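Local coordinates for glycerol dehydratase (Clostridium butyricum, PDB 1R9D), which catalyses the B12-independent dehydration of glycerol, probably using a glycyl radical, as its pyruvate formate-lyase relatives do, at residues 165-170 with 523-528; 179-184 with 211-216. One frame throughout, in Å; residues are numbered along the deposited sequence.

Interaction 1 of 2, residues 165-170 with 523-528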
loop_
_atom_site.group_PDB
_atom_site.type_symbol
_atom_site.label_atom_id
_atom_site.label_comp_id
_atom_site.label_asym_id
_atom_site.label_seq_id
_atom_site.Cartn_x
_atom_site.Cartn_y
_atom_site.Cartn_z
ATOM N N VAL A 165 -11.457 -19.887 8.039
ATOM C CA VAL A 165 -10.162 -20.325 8.517
ATOM C C VAL A 165 -10.263 -21.046 9.855
ATOM O O VAL A 165 -11.179 -20.799 10.639
ATOM C CB VAL A 165 -9.244 -19.078 8.671
ATOM C CG1 VAL A 165 -9.890 -18.097 9.648
ATOM C CG2 VAL A 165 -7.856 -19.470 9.159
ATOM N N SER A 166 -9.336 -21.967 10.086
ATOM C CA SER A 166 -9.248 -22.669 11.355
ATOM C C SER A 166 -7.836 -22.332 11.826
ATOM O O SER A 166 -6.856 -22.821 11.260
ATOM C CB SER A 166 -9.395 -24.179 11.179
ATOM O OG SER A 166 -9.322 -24.827 12.441
ATOM N N VAL A 167 -7.734 -21.468 12.835
ATOM C CA VAL A 167 -6.431 -21.063 13.348
ATOM C C VAL A 167 -5.762 -22.166 14.153
ATOM O O VAL A 167 -6.347 -23.223 14.389
ATOM C CB VAL A 167 -6.539 -19.793 14.224
ATOM C CG1 VAL A 167 -7.193 -18.676 13.430
ATOM C CG2 VAL A 167 -7.328 -20.090 15.496
ATOM N N ASP A 168 -4.526 -21.914 14.570
ATOM C CA ASP A 168 -3.769 -22.886 15.342
ATOM C C ASP A 168 -4.212 -22.836 16.808
ATOM O O ASP A 168 -3.444 -22.413 17.676
ATOM C CB ASP A 168 -2.274 -22.569 15.247
ATOM C CG ASP A 168 -1.396 -23.759 15.588
ATOM O OD1 ASP A 168 -1.871 -24.688 16.282
ATOM O OD2 ASP A 168 -0.214 -23.759 15.173
ATOM N N TYR A 169 -5.447 -23.261 17.076
ATOM C CA TYR A 169 -5.975 -23.253 18.442
ATOM C C TYR A 169 -5.053 -24.011 19.391
ATOM O O TYR A 169 -4.808 -23.572 20.514
ATOM C CB TYR A 169 -7.371 -23.895 18.505
ATOM C CG TYR A 169 -8.478 -23.143 17.794
ATOM C CD1 TYR A 169 -8.832 -23.458 16.480
ATOM C CD2 TYR A 169 -9.195 -22.135 18.446
ATOM C CE1 TYR A 169 -9.879 -22.790 15.833
ATOM C CE2 TYR A 169 -10.243 -21.462 17.811
ATOM C CZ TYR A 169 -10.580 -21.797 16.505
ATOM O OH TYR A 169 -11.622 -21.152 15.880
ATOM N N GLY A 170 -4.552 -25.155 18.933
ATOM C CA GLY A 170 -3.676 -25.973 19.752
ATOM C C GLY A 170 -2.437 -25.254 20.246
ATOM O O GLY A 170 -2.011 -25.453 21.383
ATOM N N SER A 523 -3.815 -13.218 12.041
ATOM C CA SER A 523 -2.564 -13.624 11.406
ATOM C C SER A 523 -1.539 -14.231 12.354
ATOM O O SER A 523 -0.772 -15.116 11.966
ATOM C CB SER A 523 -1.936 -12.430 10.680
ATOM O OG SER A 523 -2.779 -11.959 9.641
ATOM N N SER A 524 -1.525 -13.764 13.598
ATOM C CA SER A 524 -0.564 -14.257 14.576
ATOM C C SER A 524 -0.749 -15.733 14.899
ATOM O O SER A 524 0.165 -16.377 15.409
ATOM C CB SER A 524 -0.653 -13.430 15.866
ATOM O OG SER A 524 -1.880 -13.656 16.542
ATOM N N MET A 525 -1.928 -16.268 14.594
ATOM C CA MET A 525 -2.223 -17.664 14.888
ATOM C C MET A 525 -2.202 -18.603 13.680
ATOM O O MET A 525 -2.730 -19.712 13.749
ATOM C CB MET A 525 -3.574 -17.759 15.602
ATOM C CG MET A 525 -3.599 -16.994 16.919
ATOM S SD MET A 525 -5.201 -17.049 17.734
ATOM C CE MET A 525 -6.105 -15.907 16.747
ATOM N N VAL A 526 -1.594 -18.162 12.583
ATOM C CA VAL A 526 -1.490 -18.986 11.375
ATOM C C VAL A 526 -0.035 -18.954 10.904
ATOM O O VAL A 526 0.551 -17.888 10.732
ATOM C CB VAL A 526 -2.417 -18.473 10.256
ATOM C CG1 VAL A 526 -2.288 -19.372 9.020
ATOM C CG2 VAL A 526 -3.858 -18.468 10.750
ATOM N N ASP A 527 0.531 -20.136 10.691
ATOM C CA ASP A 527 1.934 -20.277 10.315
ATOM C C ASP A 527 2.604 -19.469 9.229
ATOM O O ASP A 527 2.062 -19.219 8.154
ATOM C CB ASP A 527 2.263 -21.747 10.103
ATOM C CG ASP A 527 2.665 -22.427 11.388
ATOM O OD1 ASP A 527 2.928 -23.649 11.366
ATOM O OD2 ASP A 527 2.722 -21.723 12.424
ATOM N N ASN A 528 3.834 -19.090 9.563
ATOM C CA ASN A 528 4.716 -18.303 8.733
ATOM C C ASN A 528 4.404 -16.812 8.811
ATOM O O ASN A 528 5.270 -16.005 8.516
ATOM C CB ASN A 528 4.689 -18.807 7.290
ATOM C CG ASN A 528 5.099 -20.271 7.174
ATOM O OD1 ASN A 528 5.272 -20.964 8.179
ATOM N ND2 ASN A 528 5.245 -20.747 5.942
HETATM O O HOH W 1 0.604 -20.985 14.090
#

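Interaction 2 of 2, residues 179-184 with 211-216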
loop_
_atom_site.group_PDB
_atom_site.type_symbol
_atom_site.label_atom_id
_atom_site.label_comp_id
_atom_site.label_asym_id
_atom_site.label_seq_id
_atom_site.Cartn_x
_atom_site.Cartn_y
_atom_site.Cartn_z
ATOM N N GLY A 179 2.710 -16.353 25.009
ATOM C CA GLY A 179 3.601 -17.118 24.150
ATOM C C GLY A 179 3.698 -16.550 22.749
ATOM O O GLY A 179 4.768 -16.558 22.133
ATOM N N ILE A 180 2.572 -16.056 22.246
ATOM C CA ILE A 180 2.515 -15.464 20.915
ATOM C C ILE A 180 3.290 -14.148 20.937
ATOM O O ILE A 180 4.100 -13.869 20.046
ATOM C CB ILE A 180 1.048 -15.201 20.494
ATOM C CG1 ILE A 180 0.266 -16.520 20.488
ATOM C CG2 ILE A 180 1.004 -14.552 19.118
ATOM C CD1 ILE A 180 0.857 -17.587 19.561
ATOM N N ILE A 181 3.037 -13.343 21.964
ATOM C CA ILE A 181 3.728 -12.067 22.112
ATOM C C ILE A 181 5.235 -12.302 22.147
ATOM O O ILE A 181 5.995 -11.598 21.485
ATOM C CB ILE A 181 3.304 -11.346 23.414
ATOM C CG1 ILE A 181 1.831 -10.944 23.325
ATOM C CG2 ILE A 181 4.181 -10.111 23.642
ATOM C CD1 ILE A 181 1.283 -10.305 24.590
ATOM N N ASN A 182 5.668 -13.304 22.904
ATOM C CA ASN A 182 7.097 -13.586 23.003
ATOM C C ASN A 182 7.702 -14.058 21.690
ATOM O O ASN A 182 8.866 -13.778 21.409
ATOM C CB ASN A 182 7.377 -14.599 24.114
ATOM C CG ASN A 182 7.128 -14.020 25.495
ATOM O OD1 ASN A 182 7.322 -12.824 25.720
ATOM N ND2 ASN A 182 6.708 -14.868 26.430
ATOM N N GLU A 183 6.918 -14.767 20.883
ATOM C CA GLU A 183 7.418 -15.231 19.594
ATOM C C GLU A 183 7.572 -14.026 18.672
ATOM O O GLU A 183 8.514 -13.954 17.880
ATOM C CB GLU A 183 6.463 -16.249 18.969
ATOM C CG GLU A 183 6.838 -16.631 17.545
ATOM C CD GLU A 183 6.161 -17.903 17.075
ATOM O OE1 GLU A 183 4.941 -18.044 17.294
ATOM O OE2 GLU A 183 6.853 -18.758 16.479
ATOM N N ALA A 184 6.644 -13.081 18.781
ATOM C CA ALA A 184 6.695 -11.867 17.973
ATOM C C ALA A 184 7.915 -11.037 18.384
ATOM O O ALA A 184 8.621 -10.487 17.535
ATOM C CB ALA A 184 5.421 -11.053 18.160
ATOM N N SER A 211 -2.118 -6.289 19.573
ATOM C CA SER A 211 -3.353 -7.062 19.475
ATOM C C SER A 211 -3.476 -8.135 20.549
ATOM O O SER A 211 -4.537 -8.292 21.164
ATOM C CB SER A 211 -3.460 -7.709 18.088
ATOM O OG SER A 211 -3.534 -6.718 17.081
ATOM N N CYS A 212 -2.400 -8.879 20.773
ATOM C CA CYS A 212 -2.416 -9.929 21.782
ATOM C C CYS A 212 -2.470 -9.353 23.196
ATOM O O CYS A 212 -3.052 -9.959 24.100
ATOM C CB CYS A 212 -1.199 -10.841 21.614
ATOM S SG CYS A 212 -1.321 -11.931 20.153
ATOM N N GLU A 213 -1.868 -8.183 23.391
ATOM C CA GLU A 213 -1.896 -7.551 24.704
ATOM C C GLU A 213 -3.325 -7.105 24.983
ATOM O O GLU A 213 -3.778 -7.118 26.128
ATOM C CB GLU A 213 -0.937 -6.354 24.753
ATOM C CG GLU A 213 0.517 -6.740 24.529
ATOM C CD GLU A 213 1.481 -5.575 24.657
ATOM O OE1 GLU A 213 1.191 -4.486 24.108
ATOM O OE2 GLU A 213 2.541 -5.756 25.296
ATOM N N ALA A 214 -4.037 -6.722 23.925
ATOM C CA ALA A 214 -5.421 -6.292 24.068
ATOM C C ALA A 214 -6.283 -7.497 24.434
ATOM O O ALA A 214 -7.241 -7.374 25.202
ATOM C CB ALA A 214 -5.921 -5.663 22.770
ATOM N N ALA A 215 -5.940 -8.661 23.884
ATOM C CA ALA A 215 -6.683 -9.881 24.177
ATOM C C ALA A 215 -6.556 -10.186 25.668
ATOM O O ALA A 215 -7.540 -10.532 26.325
ATOM C CB ALA A 215 -6.138 -11.045 23.354
ATOM N N ILE A 216 -5.339 -10.056 26.191
ATOM C CA ILE A 216 -5.075 -10.305 27.606
ATOM C C ILE A 216 -5.933 -9.377 28.465
ATOM O O ILE A 216 -6.508 -9.801 29.468
ATOM C CB ILE A 216 -3.577 -10.093 27.931
ATOM C CG1 ILE A 216 -2.744 -11.170 27.227
ATOM C CG2 ILE A 216 -3.347 -10.146 29.436
ATOM C CD1 ILE A 216 -1.245 -11.018 27.405
#

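Interaction 1 of 2, residues 165-170 with 523-528
V167 and M525 meet through the first carbons of their side chains, CB of V167 lying 3.9 Å from CB of M525, and these two residues lose the most surface to the contact. Beside them V526 offers a single branch to two valines: its CG2 is 4.3 Å from CG1 of V167 and 4.4 Å from CG2 of V165, spacings that indicate loose van der Waals packing. A bound glycerol lies about 10 Å from the V165 side chain, not in contact with it. The other methyl of V167, CG2, turns back on its own segment and sits 3.6 Å above the plane of the Y169 ring, over its centre, a CH-pi type of approach. CG1 of V167, anti to the carbonyl carbon (chi1 -56°), faces V526, which puts CG2 over that ring.

At the margin of this apolar patch the backbones join directly. D168 N donates to M525 O over 3.0 Å (159° at the hydrogen). D168 is also the centre of an inverse gamma turn leading into helix 169-190, which it N-caps through OD1 to the backbone N of K171. Its other oxygen, OD2, accepts from a water at 3.1 Å, and that water also donates to D527 OD2 at 2.8 Å; shared hydration would be expected to ease the proximity of the two carboxylates.

Helix 260-277 covers V167 and M525 with I274, while L522 of helix 520-524 touches V165 and V167. S166 N reaches Q437 of strand 435-437.

Interaction 2 of 2, residues 179-184 with 211-216
I181 carries most of this helix-helix contact, reaching across to three residues of 211-216, with C212 contributing the next largest surface and I180 the third. CG1 of I181 presses on CB of C212 at 3.5 Å, tighter than usual for two carbons. Because chi2 is extended at 176°, CD1 continues past the cysteine and touches CG of E213 at 3.6 Å, the two side chains crossing at about a right angle. The same CD1 touches CD1 of I216 at 3.9 Å, one turn farther along the opposing helix than C212, the two side chains meeting at a slant.

The thiol serves the other isoleucine. C212 SG approaches CG2 of I180 at 3.7 Å, whereas the longer branch of I180 leads away, so its contact is made by the short one. C212 thus gives its CB to I181 and its sulfur to I180.

Over these short segments the axes approach to 9.7 Å at 161° between their directions, a nearly antiparallel pair joined by apolar contacts. Elsewhere along helix 169-190, F177 touches A215 and I216. Helix 520-524 packs on the I180 and C212 face, and helix 47-61 packs on S211 and A214 of helix 197-230.

From the N terminus, the chain first passes 165-170 and enters helix 169-190, which carries 179-184; helix 197-230 then brings 211-216 back alongside, so interaction 2 closes a short loop with 26 residues between its segments. Interaction 1 closes only when the chain reaches 523-528, after 352 intervening residues, and the smaller loop is nested inside that larger one. Helix 169-190 takes part in both, with its start in interaction 1 and its middle in interaction 2. The two centres are 13 Å apart, and S524 bridges them: its CB lies 3.8 Å from I180 CG2. Helix 520-524 is thereby tied to the nearly antiparallel helix pair.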